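Local coordinates for protein inorganic pyrophosphatase (Shewanella sp. AS-11, PDB 6LL8) that probably hydrolyses diphosphate to two phosphates, using bound divalent metal ions such as manganese or magnesium, at residues A[211-223]-A[244-257]. Sequence-based numbering, arbitrary orientation. Where two conformers were deposited one is given.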
# COMPACT_ATOMS: atom_id res chain seq x y z
N ASN A 211 -12.79 -8.89 14.21
CA ASN A 211 -13.72 -7.97 13.50
C ASN A 211 -13.11 -7.61 12.15
O ASN A 211 -11.94 -7.13 12.12
CB ASN A 211 -13.95 -6.73 14.35
CG ASN A 211 -14.53 -7.08 15.70
OD1 ASN A 211 -15.72 -7.28 15.80
ND2 ASN A 211 -13.68 -7.17 16.70
N LEU A 212 -13.87 -7.79 11.09
CA LEU A 212 -13.36 -7.52 9.74
C LEU A 212 -13.61 -6.04 9.45
O LEU A 212 -14.77 -5.60 9.41
CB LEU A 212 -14.00 -8.47 8.72
CG LEU A 212 -13.43 -8.34 7.31
CD1 LEU A 212 -11.95 -8.67 7.28
CD2 LEU A 212 -14.18 -9.21 6.33
N VAL A 213 -12.54 -5.28 9.26
CA VAL A 213 -12.59 -3.83 9.01
C VAL A 213 -11.97 -3.55 7.64
O VAL A 213 -10.79 -3.85 7.42
CB VAL A 213 -11.83 -3.09 10.12
CG1 VAL A 213 -11.75 -1.61 9.83
CG2 VAL A 213 -12.45 -3.38 11.47
N GLY A 214 -12.74 -2.98 6.74
CA GLY A 214 -12.23 -2.55 5.45
C GLY A 214 -11.88 -1.09 5.46
O GLY A 214 -12.68 -0.29 5.96
N ILE A 215 -10.72 -0.73 4.94
CA ILE A 215 -10.30 0.69 4.88
C ILE A 215 -9.80 0.98 3.47
O ILE A 215 -8.79 0.39 3.05
CB ILE A 215 -9.21 1.00 5.91
CG1 ILE A 215 -9.58 0.48 7.30
CG2 ILE A 215 -8.90 2.48 5.88
CD1 ILE A 215 -8.55 0.74 8.38
N GLY A 216 -10.45 1.90 2.79
CA GLY A 216 -9.96 2.43 1.53
C GLY A 216 -9.32 3.78 1.72
O GLY A 216 -9.53 4.45 2.75
N GLN A 217 -8.55 4.18 0.73
CA GLN A 217 -7.93 5.52 0.73
C GLN A 217 -7.87 6.04 -0.69
O GLN A 217 -7.57 5.27 -1.61
CB GLN A 217 -6.55 5.47 1.36
CG GLN A 217 -5.91 6.86 1.44
CD GLN A 217 -4.68 6.93 2.30
OE1 GLN A 217 -3.92 5.97 2.38
NE2 GLN A 217 -4.48 8.04 3.00
N LEU A 218 -8.16 7.32 -0.84
CA LEU A 218 -8.01 8.03 -2.12
C LEU A 218 -7.21 9.29 -1.84
O LEU A 218 -7.75 10.29 -1.34
CB LEU A 218 -9.36 8.36 -2.72
CG LEU A 218 -10.15 7.14 -3.15
CD1 LEU A 218 -11.63 7.47 -3.29
CD2 LEU A 218 -9.59 6.54 -4.43
N GLU A 219 -5.93 9.27 -2.17
CA GLU A 219 -5.03 10.42 -2.06
C GLU A 219 -5.12 11.27 -3.32
O GLU A 219 -4.98 10.75 -4.43
CB GLU A 219 -3.58 9.97 -1.91
CG GLU A 219 -3.25 9.15 -0.67
CD GLU A 219 -2.00 8.32 -0.92
OE1 GLU A 219 -2.01 7.53 -1.91
OE2 GLU A 219 -1.03 8.49 -0.21
N VAL A 220 -5.39 12.54 -3.12
CA VAL A 220 -5.57 13.49 -4.23
C VAL A 220 -4.94 14.82 -3.86
O VAL A 220 -4.66 15.08 -2.69
CB VAL A 220 -7.06 13.66 -4.58
CG1 VAL A 220 -7.71 12.36 -5.00
CG2 VAL A 220 -7.81 14.30 -3.44
N ILE A 221 -4.82 15.69 -4.84
CA ILE A 221 -4.27 17.06 -4.64
C ILE A 221 -5.32 18.03 -4.10
O ILE A 221 -4.93 19.00 -3.46
CB ILE A 221 -3.68 17.55 -5.96
CG1 ILE A 221 -2.40 16.78 -6.26
CG2 ILE A 221 -3.48 19.05 -5.92
CD1 ILE A 221 -1.91 16.93 -7.66
N ASP A 222 -6.59 17.75 -4.35
CA ASP A 222 -7.71 18.65 -4.00
C ASP A 222 -8.97 17.84 -3.70
O ASP A 222 -9.52 17.23 -4.62
CB ASP A 222 -7.91 19.65 -5.15
CG ASP A 222 -9.04 20.65 -4.95
OD1 ASP A 222 -9.67 20.60 -3.87
OD2 ASP A 222 -9.27 21.47 -5.89
N LEU A 223 -9.35 17.81 -2.44
CA LEU A 223 -10.56 17.13 -1.90
C LEU A 223 -11.82 17.47 -2.71
O LEU A 223 -12.77 16.64 -2.69
CB LEU A 223 -10.66 17.56 -0.42
CG LEU A 223 -11.57 16.75 0.51
CD1 LEU A 223 -10.98 15.38 0.79
CD2 LEU A 223 -11.82 17.49 1.83
N GLY A 244 -19.38 -8.10 2.38
CA GLY A 244 -18.28 -8.85 2.99
C GLY A 244 -18.53 -9.16 4.44
O GLY A 244 -17.62 -9.65 5.11
N ASN A 245 -19.74 -8.94 4.94
CA ASN A 245 -20.10 -9.15 6.37
C ASN A 245 -19.02 -8.49 7.23
O ASN A 245 -18.50 -9.08 8.19
CB ASN A 245 -20.25 -10.64 6.69
CG ASN A 245 -20.95 -10.88 8.01
OD1 ASN A 245 -21.75 -10.07 8.46
ND2 ASN A 245 -20.65 -12.01 8.63
N ARG A 246 -18.74 -7.24 6.93
CA ARG A 246 -17.70 -6.50 7.67
C ARG A 246 -18.30 -5.79 8.88
O ARG A 246 -19.48 -5.33 8.85
CB ARG A 246 -17.05 -5.48 6.75
CG ARG A 246 -16.26 -6.10 5.60
CD ARG A 246 -15.62 -5.05 4.70
NE ARG A 246 -14.72 -5.65 3.73
CZ ARG A 246 -15.09 -6.20 2.58
NH1 ARG A 246 -16.33 -6.16 2.16
NH2 ARG A 246 -14.20 -6.84 1.86
N HIS A 247 -17.53 -5.65 9.93
CA HIS A 247 -17.88 -4.81 11.09
C HIS A 247 -17.96 -3.35 10.65
O HIS A 247 -18.86 -2.62 11.08
CB HIS A 247 -16.88 -5.05 12.22
CG HIS A 247 -17.12 -4.20 13.42
ND1 HIS A 247 -16.81 -2.87 13.44
CD2 HIS A 247 -17.70 -4.50 14.61
CE1 HIS A 247 -17.18 -2.38 14.62
NE2 HIS A 247 -17.71 -3.38 15.37
N SER A 248 -16.97 -2.90 9.90
CA SER A 248 -16.82 -1.49 9.53
C SER A 248 -16.24 -1.39 8.12
O SER A 248 -15.40 -2.22 7.75
CB SER A 248 -15.90 -0.76 10.47
OG SER A 248 -16.35 -0.76 11.81
N VAL A 249 -16.63 -0.34 7.42
CA VAL A 249 -15.92 0.12 6.20
C VAL A 249 -15.64 1.60 6.36
O VAL A 249 -16.56 2.36 6.66
CB VAL A 249 -16.64 -0.18 4.88
CG1 VAL A 249 -15.85 0.39 3.72
CG2 VAL A 249 -16.89 -1.67 4.68
N LEU A 250 -14.38 1.96 6.18
CA LEU A 250 -13.90 3.35 6.29
C LEU A 250 -13.30 3.72 4.95
O LEU A 250 -12.61 2.91 4.34
CB LEU A 250 -12.82 3.45 7.38
CG LEU A 250 -13.13 2.75 8.70
CD1 LEU A 250 -11.94 2.93 9.63
CD2 LEU A 250 -14.45 3.19 9.31
N LEU A 251 -13.54 4.95 4.52
CA LEU A 251 -12.90 5.46 3.29
C LEU A 251 -12.26 6.79 3.61
O LEU A 251 -12.95 7.74 3.98
CB LEU A 251 -13.90 5.58 2.14
CG LEU A 251 -13.34 6.13 0.83
CD1 LEU A 251 -12.25 5.23 0.27
CD2 LEU A 251 -14.44 6.31 -0.20
N LEU A 252 -10.95 6.85 3.46
CA LEU A 252 -10.16 8.08 3.64
C LEU A 252 -10.08 8.85 2.35
O LEU A 252 -9.59 8.33 1.34
CB LEU A 252 -8.74 7.70 4.07
CG LEU A 252 -8.60 7.03 5.43
CD1 LEU A 252 -7.34 6.18 5.45
CD2 LEU A 252 -8.58 8.07 6.54
N LEU A 253 -10.58 10.07 2.37
CA LEU A 253 -10.42 11.02 1.24
C LEU A 253 -9.30 11.95 1.69
O LEU A 253 -9.48 12.78 2.60
CB LEU A 253 -11.73 11.77 0.99
CG LEU A 253 -12.97 10.91 0.79
CD1 LEU A 253 -14.17 11.81 0.54
CD2 LEU A 253 -12.79 9.92 -0.34
N THR A 254 -8.11 11.75 1.15
CA THR A 254 -6.87 12.33 1.68
C THR A 254 -6.39 13.42 0.74
O THR A 254 -6.10 13.16 -0.42
CB THR A 254 -5.82 11.25 1.87
OG1 THR A 254 -6.32 10.29 2.79
CG2 THR A 254 -4.51 11.84 2.34
N ASP A 255 -6.29 14.64 1.26
CA ASP A 255 -5.79 15.80 0.51
C ASP A 255 -4.31 15.95 0.86
O ASP A 255 -3.97 16.26 2.01
CB ASP A 255 -6.62 17.01 0.91
CG ASP A 255 -6.29 18.26 0.13
OD1 ASP A 255 -5.10 18.53 -0.02
OD2 ASP A 255 -7.27 18.91 -0.39
N ILE A 256 -3.46 15.72 -0.13
CA ILE A 256 -2.00 15.73 0.13
C ILE A 256 -1.45 17.14 0.26
O ILE A 256 -0.32 17.27 0.72
CB ILE A 256 -1.23 14.90 -0.88
CG1 ILE A 256 -1.16 15.54 -2.25
CG2 ILE A 256 -1.75 13.48 -0.91
CD1 ILE A 256 0.12 15.33 -2.98
N MET A 257 -2.21 18.14 -0.11
CA MET A 257 -1.73 19.53 0.05
C MET A 257 -2.22 20.09 1.41
O MET A 257 -1.37 20.70 2.07
CB MET A 257 -2.15 20.39 -1.15
CG MET A 257 -1.78 19.74 -2.52
SD MET A 257 0.01 19.46 -2.86
CE MET A 257 0.56 21.16 -2.89
O HOH W 1 -5.75 21.02 -1.81
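Asp255 OD2 accepts a hydrogen bond from Leu223 N at 3.1 Å, from above the carboxylate plane, and forms a salt bridge with Lys258. A water lies within hydrogen-bonding distance of both Asp255 OD2 and Ile221 O. The other carboxylate oxygen, OD1, takes Met257 N in an Asx turn. Asp255 thus ties the loop after strand 211-220 to the turn after strand 248-255. The two strands run parallel as the outer members of a beta-alpha-beta unit of the DHHA2 domain, with helix 230-243 between them.

Nine backbone bonds join the segments, from His247 N to Leu212 O through to Ile256 N to Val220 O. Gly214 and Gly216 use both N and O toward the other strand. Leu251 CD1 lies against the backbone, 3.6 Å from Gly216 C. With CG anti to the backbone N (chi1 179°) and chi2 62°, Leu251 swings CD1 over to Gly216.

Ile215 and Leu250 run alongside each other, with Ile215 CG1 4.1 Å from Leu250 CD1, and both touch Leu302 of helix 294-307. On the other face Leu218 CD1 meets Leu253 CD2 at 4.0 Å, and Leu223 CD1 packs on Leu253 CB.

The Gln217 side chain comes within about 4 Å of the bound imidodiphosphate, nearest atoms. Gln217 NE2 also hydrogen-bonds Leu292 O, and Thr254 OG1 is shared with Ser261. Gln217 NE2 donates almost straight (178°) to Thr254 OG1, 2.9 Å away in the amide plane.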